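Local coordinates for enoyl-CoA hydratase/isomerase family protein (Bacillus anthracis, PDB 3KQF) that probably catalyses the reversible hydration of 2-enoyl-CoA to 3-hydroxyacyl-CoA, as a member of the crotonase superfamily, at residues A[223-226]-A[227-231]; A[152-155]-A[156-160]. All blocks are in the same frame, centred on the assembly; numbering follows the deposited sequence.

Contact 1. Residues A[223-226]-A[227-231]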
loop_
_atom_site.group_PDB
_atom_site.type_symbol
_atom_site.label_atom_id
_atom_site.label_comp_id
_atom_site.label_asym_id
_atom_site.label_seq_id
_atom_site.Cartn_x
_atom_site.Cartn_y
_atom_site.Cartn_z
ATOM N N ILE A 223 -7.485 9.423 -3.058
ATOM C CA ILE A 223 -6.775 8.432 -2.224
ATOM C C ILE A 223 -6.749 8.825 -0.739
ATOM O O ILE A 223 -6.502 7.979 0.117
ATOM C CB ILE A 223 -5.332 8.222 -2.761
ATOM C CG1 ILE A 223 -4.698 6.918 -2.282
ATOM C CG2 ILE A 223 -4.442 9.438 -2.427
ATOM C CD1 ILE A 223 -5.526 5.653 -2.560
ATOM N N GLN A 224 -7.022 10.084 -0.438
ATOM C CA GLN A 224 -7.006 10.569 0.961
ATOM C C GLN A 224 -8.243 10.251 1.753
ATOM O O GLN A 224 -8.276 10.500 2.991
ATOM C CB GLN A 224 -6.853 12.092 0.984
ATOM C CG GLN A 224 -5.682 12.651 0.199
ATOM C CD GLN A 224 -4.367 11.953 0.516
ATOM O OE1 GLN A 224 -4.169 11.429 1.617
ATOM N NE2 GLN A 224 -3.446 11.950 -0.459
ATOM N N VAL A 225 -9.280 9.755 1.073
ATOM C CA VAL A 225 -10.573 9.523 1.721
ATOM C C VAL A 225 -11.107 8.106 1.452
ATOM O O VAL A 225 -10.401 7.242 0.914
ATOM C CB VAL A 225 -11.608 10.578 1.250
ATOM C CG1 VAL A 225 -11.090 12.023 1.479
ATOM C CG2 VAL A 225 -11.944 10.388 -0.204
ATOM N N ASP A 226 -12.332 7.854 1.877
ATOM C CA ASP A 226 -12.949 6.539 1.677
ATOM C C ASP A 226 -13.254 6.297 0.191
ATOM O O ASP A 226 -13.499 7.260 -0.573
ATOM C CB ASP A 226 -14.235 6.447 2.467
ATOM C CG ASP A 226 -15.260 7.419 1.982
ATOM O OD1 ASP A 226 -15.124 8.617 2.275
ATOM O OD2 ASP A 226 -16.195 6.975 1.307
ATOM N N LEU A 227 -13.238 5.037 -0.216
ATOM C CA LEU A 227 -13.505 4.672 -1.614
ATOM C C LEU A 227 -14.803 5.282 -2.152
ATOM O O LEU A 227 -14.798 5.877 -3.219
ATOM C CB LEU A 227 -13.547 3.166 -1.799
ATOM C CG LEU A 227 -13.886 2.630 -3.194
ATOM C CD1 LEU A 227 -12.882 3.049 -4.251
ATOM C CD2 LEU A 227 -14.002 1.105 -3.138
ATOM N N HIS A 228 -15.900 5.172 -1.407
ATOM C CA HIS A 228 -17.183 5.706 -1.888
ATOM C C HIS A 228 -17.084 7.196 -2.265
ATOM O O HIS A 228 -17.507 7.602 -3.348
ATOM C CB HIS A 228 -18.292 5.519 -0.828
ATOM C CG HIS A 228 -19.640 5.960 -1.307
ATOM N ND1 HIS A 228 -20.148 7.220 -1.056
ATOM C CD2 HIS A 228 -20.558 5.332 -2.082
ATOM C CE1 HIS A 228 -21.334 7.336 -1.632
ATOM N NE2 HIS A 228 -21.607 6.203 -2.258
ATOM N N THR A 229 -16.530 8.012 -1.369
ATOM C CA THR A 229 -16.375 9.451 -1.660
ATOM C C THR A 229 -15.413 9.670 -2.835
ATOM O O THR A 229 -15.615 10.552 -3.656
ATOM C CB THR A 229 -15.854 10.246 -0.447
ATOM O OG1 THR A 229 -16.665 9.981 0.706
ATOM C CG2 THR A 229 -15.878 11.746 -0.768
ATOM N N GLY A 230 -14.337 8.891 -2.864
ATOM C CA GLY A 230 -13.353 8.942 -3.944
ATOM C C GLY A 230 -13.984 8.711 -5.311
ATOM O O GLY A 230 -13.679 9.421 -6.283
ATOM N N LEU A 231 -14.909 7.760 -5.380
ATOM C CA LEU A 231 -15.611 7.476 -6.630
ATOM C C LEU A 231 -16.468 8.671 -7.076
ATOM O O LEU A 231 -16.561 8.974 -8.276
ATOM C CB LEU A 231 -16.459 6.218 -6.516
ATOM C CG LEU A 231 -15.671 4.907 -6.287
ATOM C CD1 LEU A 231 -16.637 3.798 -5.867
ATOM C CD2 LEU A 231 -14.890 4.517 -7.487
#

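Contact 2. Residues A[152-155]-A[156-160]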
loop_
_atom_site.group_PDB
_atom_site.type_symbol
_atom_site.label_atom_id
_atom_site.label_comp_id
_atom_site.label_asym_id
_atom_site.label_seq_id
_atom_site.Cartn_x
_atom_site.Cartn_y
_atom_site.Cartn_z
ATOM N N GLN A 152 4.923 10.882 6.500
ATOM C CA GLN A 152 3.586 10.757 5.902
ATOM C C GLN A 152 3.598 10.227 4.457
ATOM O O GLN A 152 2.852 9.294 4.126
ATOM C CB GLN A 152 2.919 12.122 5.942
ATOM C CG GLN A 152 2.862 12.693 7.357
ATOM C CD GLN A 152 2.198 11.725 8.295
ATOM O OE1 GLN A 152 1.052 11.303 8.046
ATOM N NE2 GLN A 152 2.906 11.339 9.377
ATOM N N ARG A 153 4.430 10.796 3.583
ATOM C CA ARG A 153 4.470 10.337 2.194
ATOM C C ARG A 153 5.145 8.974 2.006
ATOM O O ARG A 153 4.758 8.215 1.119
ATOM C CB ARG A 153 5.122 11.388 1.275
ATOM C CG ARG A 153 4.378 12.748 1.285
ATOM C CD ARG A 153 4.893 13.711 0.215
ATOM N NE ARG A 153 4.148 14.963 0.224
ATOM C CZ ARG A 153 4.498 16.062 0.896
ATOM N NH1 ARG A 153 5.609 16.099 1.618
ATOM N NH2 ARG A 153 3.717 17.139 0.855
ATOM N N LEU A 154 6.128 8.639 2.842
ATOM C CA LEU A 154 6.811 7.364 2.670
ATOM C C LEU A 154 5.882 6.170 2.980
ATOM O O LEU A 154 5.783 5.267 2.171
ATOM C CB LEU A 154 8.098 7.281 3.507
ATOM C CG LEU A 154 8.998 6.080 3.188
ATOM C CD1 LEU A 154 9.503 6.069 1.728
ATOM C CD2 LEU A 154 10.172 6.008 4.136
ATOM N N PRO A 155 5.202 6.164 4.144
ATOM C CA PRO A 155 4.344 4.978 4.355
ATOM C C PRO A 155 3.180 4.902 3.388
ATOM O O PRO A 155 2.694 3.809 3.091
ATOM C CB PRO A 155 3.834 5.138 5.801
ATOM C CG PRO A 155 4.026 6.575 6.126
ATOM C CD PRO A 155 5.232 7.038 5.323
ATOM N N ARG A 156 2.724 6.052 2.899
ATOM C CA ARG A 156 1.646 6.066 1.950
ATOM C C ARG A 156 2.086 5.408 0.642
ATOM O O ARG A 156 1.301 4.686 0.021
ATOM C CB ARG A 156 1.110 7.480 1.716
ATOM C CG ARG A 156 0.214 7.940 2.844
ATOM C CD ARG A 156 -0.211 9.357 2.690
ATOM N NE ARG A 156 -1.223 9.714 3.698
ATOM C CZ ARG A 156 -0.966 9.956 4.979
ATOM N NH1 ARG A 156 0.270 9.909 5.462
ATOM N NH2 ARG A 156 -1.960 10.270 5.798
ATOM N N LEU A 157 3.350 5.568 0.283
ATOM C CA LEU A 157 3.858 4.981 -0.983
ATOM C C LEU A 157 4.271 3.517 -0.893
ATOM O O LEU A 157 3.910 2.706 -1.766
ATOM C CB LEU A 157 5.040 5.803 -1.523
ATOM C CG LEU A 157 5.626 5.395 -2.890
ATOM C CD1 LEU A 157 4.556 5.541 -3.947
ATOM C CD2 LEU A 157 6.827 6.244 -3.210
ATOM N N ILE A 158 5.030 3.170 0.145
ATOM C CA ILE A 158 5.593 1.833 0.261
ATOM C C ILE A 158 5.082 0.968 1.423
ATOM O O ILE A 158 5.574 -0.152 1.641
ATOM C CB ILE A 158 7.128 1.897 0.317
ATOM C CG1 ILE A 158 7.629 2.574 1.600
ATOM C CG2 ILE A 158 7.679 2.611 -0.925
ATOM C CD1 ILE A 158 9.160 2.552 1.722
ATOM N N GLY A 159 4.122 1.483 2.172
ATOM C CA GLY A 159 3.514 0.726 3.269
ATOM C C GLY A 159 4.154 1.094 4.590
ATOM O O GLY A 159 5.340 1.490 4.634
ATOM N N VAL A 160 3.389 0.921 5.670
ATOM C CA VAL A 160 3.822 1.351 6.984
ATOM C C VAL A 160 5.045 0.598 7.537
ATOM O O VAL A 160 5.925 1.222 8.098
ATOM C CB VAL A 160 2.661 1.351 8.000
ATOM C CG1 VAL A 160 2.058 -0.037 8.179
ATOM C CG2 VAL A 160 3.136 1.909 9.370
#

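Contact 1. Residues A[223-226]-A[227-231]
The carboxylate of D226 takes two hydrogen bonds from T229, one close to its plane and one from above it. T229 OG1 donates to D226 OD1 on the syn side at 2.6 Å, only 15° out of the carboxylate plane, whereas T229 N reaches D226 OD2 at 2.9 Å from well above that plane, 50° out of it. This is an N-cap: D226 is the residue just before helix 227-242, and its side chain folds forward over the first turn. With chi1 at 64°, CG stands between the backbone N and the carbonyl carbon, which turns the carboxylate over the start of the helix. The two bonds fix the rotation of the carboxylate as well as its position, and its negative charge at the N-terminal end of the helix dipole is probably stabilising.

H228 lies beside the cap, with its CB 3.3 Å from D226 OD2. V225 adds an apolar flank: its CG2 packs at 3.9 Å against T229 CB, the two side chains crossing at about a right angle. Regular helical bonding starts at once, D226 O accepting from G230 N at 2.9 Å. The first-turn amide of L227 is taken up across the trimer interface, where it donates to Q224 OE1 of the second subunit. L227 and L231 also pack on that subunit, against E99 and G149 respectively. In the next bond along, L231 N donates to L227 O at 2.9 Å.

Contact 2. Residues A[152-155]-A[156-160]
A chi1 of -78° puts CG of R156 beside its own backbone N, and the chain then runs extended from CG to NE, carrying the guanidinium back along helix 150-158 to Q152. The Q152 side chain bends at chi2 (-55°) and lies alongside, pointing the same way, with amide and guanidinium planes 55° apart. One nitrogen, R156 NH1, serves two oxygens of the same residue: it donates to Q152 O at 3.0 Å, an acceptor lying in the guanidinium plane, and to Q152 OE1, also at 3.0 Å. In both bonds the donor sits above the plane of the carbonyl it approaches.

The backbone bond from R156 N to Q152 O is weak at 3.5 Å, near the kink where P155 has no N-H to offer the preceding turn. Beyond it, I158 N donates to L154 O at 3.0 Å, while L154 CD1 meets I158 CD1 at 3.5 Å. G159, with positive phi, is the first residue to leave helical backbone angles; its N donates to P155 O at 2.9 Å, and it is also the N-cap of helix 160-169.

R156 NH2 donates to G222 O of the third subunit and, in a bond that is weak in at least one copy of the interface, to V225 O of that subunit; Q152 NE2 donates to its A218 O. The R156 guanidinium is thus held by carbonyl oxygens from both subunits, whose partial negative charges probably help to stabilise its positive charge.

Contact 2 comes first along the chain, on helix 150-158, and contact 1 later, where the loop after helix 209-222 opens helix 227-242; their centres lie about 18 Å apart. Within one subunit they meet only loosely, Q224 OE1 packing 4.0 Å from R156 NE, and the side chains of V225 and R156 each lie about 7 Å from a bound calcium ion. Their closer relation runs between chains: the 223-231 segment of one subunit packs on residues of the 152-160 segment of a neighbouring copy, as I223 does on R156. Both thus belong to the helical interface that joins the crotonase-type trimer.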